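Local coordinates for protein PilM (Escherichia coli, PDB 3EOI) that is of unknown function but, as a plasmid-encoded member of the PilM family, probably takes part in building bacterial pili, at residues Q16-F21 with P75-A80; S59-Q64 with T110-I115. All coordinates share one frame; numbering follows the deposited sequence.

Interactions 1 and 2 sit on opposite sides of the chain's centre, their own centres about 21 Å apart and their nearest atoms about 6 Å apart, without touching. Along the chain their segments alternate: 16-21, 59-64, 75-80, 110-115. Both border strand 66-72 of the five-stranded antiparallel sheet: Gln17 touches Ala71 and Pro112 touches Phe68, on opposite faces by strand alternation. Interaction 1 joins helix 10-34 to the short helix 77-84 beside the face carrying Val69, Ala71 and Ile120. Interaction 2 lays the loop before strand 119-123 against the outermost strand 59-63. Both tie distant parts of the sequence into one compact unit.

Interaction 1: Q16-F21 with P75-A80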
loop_
_atom_site.group_PDB
_atom_site.type_symbol
_atom_site.label_atom_id
_atom_site.label_comp_id
_atom_site.label_asym_id
_atom_site.label_seq_id
_atom_site.Cartn_x
_atom_site.Cartn_y
_atom_site.Cartn_z
ATOM N N GLN A 16 -7.841 -10.432 -3.371
ATOM C CA GLN A 16 -6.688 -10.905 -2.636
ATOM C C GLN A 16 -5.610 -9.815 -2.484
ATOM O O GLN A 16 -4.980 -9.671 -1.427
ATOM C CB GLN A 16 -6.083 -12.107 -3.331
ATOM C CG GLN A 16 -4.996 -12.794 -2.480
ATOM C CD GLN A 16 -5.572 -13.407 -1.179
ATOM O OE1 GLN A 16 -6.582 -14.124 -1.187
ATOM N NE2 GLN A 16 -4.931 -13.079 -0.043
ATOM N N GLN A 17 -5.424 -8.986 -3.517
ATOM C CA GLN A 17 -4.507 -7.858 -3.428
ATOM C C GLN A 17 -4.940 -6.913 -2.316
ATOM O O GLN A 17 -4.083 -6.432 -1.546
ATOM C CB GLN A 17 -4.535 -7.116 -4.731
ATOM C CG GLN A 17 -3.812 -5.787 -4.709
ATOM C CD GLN A 17 -2.333 -5.937 -4.613
ATOM O OE1 GLN A 17 -1.594 -5.876 -5.639
ATOM N NE2 GLN A 17 -1.853 -6.100 -3.374
ATOM N N ALA A 18 -6.250 -6.611 -2.161
ATOM C CA ALA A 18 -6.644 -5.705 -1.120
ATOM C C ALA A 18 -6.453 -6.344 0.224
ATOM O O ALA A 18 -6.050 -5.651 1.175
ATOM C CB ALA A 18 -8.139 -5.336 -1.311
ATOM N N ALA A 19 -6.762 -7.642 0.335
ATOM C CA ALA A 19 -6.602 -8.285 1.636
ATOM C C ALA A 19 -5.145 -8.299 2.048
ATOM O O ALA A 19 -4.814 -7.991 3.240
ATOM C CB ALA A 19 -7.183 -9.731 1.623
ATOM N N ASP A 20 -4.266 -8.605 1.084
ATOM C CA ASP A 20 -2.818 -8.541 1.379
ATOM C C ASP A 20 -2.343 -7.134 1.790
ATOM O O ASP A 20 -1.554 -6.958 2.750
ATOM C CB ASP A 20 -1.963 -8.995 0.193
ATOM C CG ASP A 20 -2.200 -10.457 -0.190
ATOM O OD1 ASP A 20 -2.822 -11.180 0.600
ATOM O OD2 ASP A 20 -1.682 -10.885 -1.267
ATOM N N PHE A 21 -2.768 -6.137 1.011
ATOM C CA PHE A 21 -2.447 -4.737 1.312
ATOM C C PHE A 21 -2.875 -4.424 2.773
ATOM O O PHE A 21 -2.128 -3.819 3.592
ATOM C CB PHE A 21 -3.205 -3.854 0.314
ATOM C CG PHE A 21 -2.844 -2.389 0.348
ATOM C CD1 PHE A 21 -3.205 -1.582 1.447
ATOM C CD2 PHE A 21 -2.128 -1.805 -0.717
ATOM C CE1 PHE A 21 -2.871 -0.255 1.479
ATOM C CE2 PHE A 21 -1.826 -0.393 -0.706
ATOM C CZ PHE A 21 -2.198 0.375 0.431
ATOM N N PRO A 75 -8.753 -1.402 -11.712
ATOM C CA PRO A 75 -10.134 -0.986 -11.521
ATOM C C PRO A 75 -10.746 -1.667 -10.290
ATOM O O PRO A 75 -10.635 -2.918 -10.150
ATOM C CB PRO A 75 -10.844 -1.441 -12.826
ATOM C CG PRO A 75 -9.896 -2.337 -13.519
ATOM C CD PRO A 75 -8.501 -2.177 -12.942
ATOM N N GLY A 76 -11.402 -0.879 -9.416
ATOM C CA GLY A 76 -12.103 -1.393 -8.267
ATOM C C GLY A 76 -11.177 -1.765 -7.096
ATOM O O GLY A 76 -11.652 -2.159 -6.052
ATOM N N LEU A 77 -9.863 -1.670 -7.263
ATOM C CA LEU A 77 -8.988 -1.992 -6.136
ATOM C C LEU A 77 -9.268 -0.990 -4.999
ATOM O O LEU A 77 -9.286 -1.360 -3.834
ATOM C CB LEU A 77 -7.508 -1.987 -6.583
ATOM C CG LEU A 77 -6.452 -2.228 -5.486
ATOM C CD1 LEU A 77 -6.706 -3.585 -4.775
ATOM C CD2 LEU A 77 -5.048 -2.108 -6.010
ATOM N N MET A 78 -9.528 0.283 -5.328
ATOM C CA MET A 78 -9.777 1.266 -4.263
ATOM C C MET A 78 -11.016 0.878 -3.499
ATOM O O MET A 78 -10.997 0.852 -2.287
ATOM C CB MET A 78 -9.932 2.673 -4.847
ATOM C CG MET A 78 -10.079 3.777 -3.814
ATOM S SD MET A 78 -8.530 4.270 -2.947
ATOM C CE MET A 78 -7.632 5.128 -4.254
ATOM N N GLY A 79 -12.070 0.514 -4.222
ATOM C CA GLY A 79 -13.337 0.131 -3.532
ATOM C C GLY A 79 -13.129 -1.141 -2.691
ATOM O O GLY A 79 -13.774 -1.290 -1.655
ATOM N N ALA A 80 -12.249 -2.054 -3.132
ATOM C CA ALA A 80 -12.048 -3.286 -2.364
ATOM C C ALA A 80 -11.272 -2.955 -1.079
ATOM O O ALA A 80 -11.552 -3.515 -0.004
ATOM C CB ALA A 80 -11.323 -4.300 -3.187
#
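With CG anti to the backbone N and beside the carbonyl carbon in both Gln17 and Leu77 (chi1 170° and 177°), the two side chains extend into the space between their helices, where they cross at a slant. Leu77 CD1 makes the closer contacts: it lies 3.6 Å from Gln17 CG and 4.0 Å from Ala18 N, on the helix backbone. The second methyl, Leu77 CD2, touches the same Gln17 CG more loosely, at 4.1 Å. Gln17 therefore contributes only its aliphatic stem. Its chain bends at chi2 (70°), and the amide end is occupied outside the contact, where NE2 donates to the backbone O of Asn57.

Next to this pair the helices come close through two alanines. Ala18 CB faces Ala80 CB at 3.8 Å, methyl against methyl, and their CA atoms are 6.0 Å apart. Ala18 CB also lies beside Leu77 CD1 at 4.1 Å, so a single methyl is met by both Leu77 and Ala80. Ala18, Leu77 and Ala80 are buried, and the interface is apolar. Gly76 occupies the N-cap position of helix 77-84, which places Leu77 in the first turn.

Around the contact, Phe21 packs on Val69, Ala71 and Trp122, while Leu77 rests on Ile120. A long N-terminal helix and a short second helix thus pack together beside one face of an antiparallel sheet, an alpha+beta arrangement consistent with membership of the pilus clan.

Interaction 2: S59-Q64 with T110-I115; sequences SHLISQ and TLPAVI
A type I beta turn, Pro112 to Ile115, in the long loop that leads from strand 98-100 to strand 119-123 packs against the edge strand of the sheet, 59-63. The turn is closed by the backbone bond from Ile115 N to Pro112 O (3.2 Å), and it presents Pro112 and Val114 toward the strand, while Ala113 between them points away. Leu61 and Ser63, two residues apart on the strand, point toward the turn in return.

The central touching is done by one leucine methyl. Leu61 CD2 lies 3.7 Å from Pro112 CB and 3.6 Å from Val114 CG2, so it fits against both Pro112 and Val114. Having CG anti to the backbone N and beside the carbonyl carbon (chi1 166°) carries the isobutyl group of Leu61 out to the turn. There it runs alongside the proline ring in the reverse direction, but meets the valine nearly at a right angle. Val114 offers CG2, the branch that its torsion (chi1 -57°) sets between its backbone N and carbonyl carbon.

Further along the strand, Ser63 meets the next ring carbon. Ser63 CB is 3.7 Å and Ser63 OG 3.8 Å from Pro112 CG. The contact is small and mainly apolar, with 140 Å² buried over both sides and Ser63 OG only in van der Waals contact with the ring. It lies near the surface, Val114 being the most exposed of the four residues.

Leu111, Pro112 and Ile115 all pack on Phe68 of strand 66-72, the antiparallel neighbour of 59-63, joined to it by backbone hydrogen bonds of Ser59 with Trp70 and of Leu61 with Phe68. On the strand's other side Ile62 turns to Arg38 and Leu45, in the segment between helices 10-34 and 47-50.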
loop_
_atom_site.group_PDB
_atom_site.type_symbol
_atom_site.label_atom_id
_atom_site.label_comp_id
_atom_site.label_asym_id
_atom_site.label_seq_id
_atom_site.Cartn_x
_atom_site.Cartn_y
_atom_site.Cartn_z
ATOM N N SER A 59 4.203 -3.252 -1.318
ATOM C CA SER A 59 5.543 -2.734 -1.068
ATOM C C SER A 59 5.427 -1.620 -0.029
ATOM O O SER A 59 4.359 -1.055 0.156
ATOM C CB SER A 59 6.110 -2.133 -2.332
ATOM O OG SER A 59 6.118 -3.137 -3.393
ATOM N N HIS A 60 6.544 -1.376 0.665
ATOM C CA HIS A 60 6.606 -0.304 1.601
ATOM C C HIS A 60 7.975 0.327 1.749
ATOM O O HIS A 60 8.992 -0.193 1.286
ATOM C CB HIS A 60 6.005 -0.706 2.955
ATOM C CG HIS A 60 6.984 -1.349 3.901
ATOM N ND1 HIS A 60 7.279 -2.694 3.840
ATOM C CD2 HIS A 60 7.648 -0.862 4.991
ATOM C CE1 HIS A 60 8.143 -2.999 4.805
ATOM N NE2 HIS A 60 8.380 -1.908 5.516
ATOM N N LEU A 61 7.961 1.520 2.319
ATOM C CA LEU A 61 9.208 2.244 2.500
ATOM C C LEU A 61 8.979 3.278 3.576
ATOM O O LEU A 61 7.927 3.892 3.642
ATOM C CB LEU A 61 9.685 2.966 1.224
ATOM C CG LEU A 61 10.802 4.027 1.390
ATOM C CD1 LEU A 61 12.147 3.329 1.549
ATOM C CD2 LEU A 61 10.772 4.889 0.130
ATOM N N ILE A 62 9.927 3.378 4.503
ATOM C CA ILE A 62 9.939 4.482 5.453
ATOM C C ILE A 62 10.924 5.552 4.968
ATOM O O ILE A 62 12.078 5.240 4.692
ATOM C CB ILE A 62 10.360 4.016 6.863
ATOM C CG1 ILE A 62 9.448 2.858 7.333
ATOM C CG2 ILE A 62 10.391 5.236 7.808
ATOM C CD1 ILE A 62 10.033 2.037 8.509
ATOM N N SER A 63 10.453 6.786 4.810
ATOM C CA SER A 63 11.286 7.875 4.280
ATOM C C SER A 63 10.896 9.191 4.917
ATOM O O SER A 63 9.710 9.497 5.055
ATOM C CB SER A 63 11.074 7.974 2.773
ATOM O OG SER A 63 11.921 8.995 2.242
ATOM N N GLN A 64 11.890 9.926 5.387
ATOM C CA GLN A 64 11.618 11.166 6.073
ATOM C C GLN A 64 10.547 10.956 7.178
ATOM O O GLN A 64 9.643 11.779 7.397
ATOM C CB GLN A 64 11.166 12.228 5.071
ATOM C CG GLN A 64 12.245 12.468 3.976
ATOM C CD GLN A 64 13.547 13.079 4.524
ATOM O OE1 GLN A 64 14.574 12.391 4.674
ATOM N NE2 GLN A 64 13.506 14.390 4.821
ATOM N N THR A 110 6.778 16.131 -1.241
ATOM C CA THR A 110 7.683 15.467 -2.175
ATOM C C THR A 110 7.770 13.962 -1.915
ATOM O O THR A 110 8.185 13.546 -0.844
ATOM C CB THR A 110 9.121 16.045 -2.090
ATOM O OG1 THR A 110 9.060 17.480 -2.157
ATOM C CG2 THR A 110 10.013 15.498 -3.222
ATOM N N LEU A 111 7.387 13.162 -2.907
ATOM C CA LEU A 111 7.367 11.724 -2.764
ATOM C C LEU A 111 8.758 11.136 -2.926
ATOM O O LEU A 111 9.569 11.610 -3.728
ATOM C CB LEU A 111 6.475 11.115 -3.848
ATOM C CG LEU A 111 4.994 11.193 -3.662
ATOM C CD1 LEU A 111 4.409 10.495 -4.863
ATOM C CD2 LEU A 111 4.611 10.422 -2.401
ATOM N N PRO A 112 9.027 10.027 -2.209
ATOM C CA PRO A 112 10.291 9.354 -2.507
ATOM C C PRO A 112 10.321 8.944 -3.992
ATOM O O PRO A 112 9.345 8.473 -4.519
ATOM C CB PRO A 112 10.228 8.088 -1.627
ATOM C CG PRO A 112 9.355 8.453 -0.482
ATOM C CD PRO A 112 8.336 9.477 -1.028
ATOM N N ALA A 113 11.473 9.059 -4.633
ATOM C CA ALA A 113 11.584 8.788 -6.056
ATOM C C ALA A 113 11.429 7.315 -6.386
ATOM O O ALA A 113 11.294 6.949 -7.552
ATOM C CB ALA A 113 12.934 9.267 -6.585
ATOM N N VAL A 114 11.480 6.452 -5.387
ATOM C CA VAL A 114 11.329 5.025 -5.667
ATOM C C VAL A 114 9.885 4.505 -5.618
ATOM O O VAL A 114 9.665 3.305 -5.788
ATOM C CB VAL A 114 12.245 4.183 -4.766
ATOM C CG1 VAL A 114 13.651 4.635 -4.984
ATOM C CG2 VAL A 114 11.843 4.336 -3.312
ATOM N N ILE A 115 8.915 5.396 -5.447
ATOM C CA ILE A 115 7.529 4.964 -5.555
ATOM C C ILE A 115 7.037 5.109 -6.995
ATOM O O ILE A 115 7.130 6.190 -7.575
ATOM C CB ILE A 115 6.691 5.758 -4.636
ATOM C CG1 ILE A 115 7.231 5.555 -3.204
ATOM C CG2 ILE A 115 5.251 5.301 -4.795
ATOM C CD1 ILE A 115 6.565 6.411 -2.235
#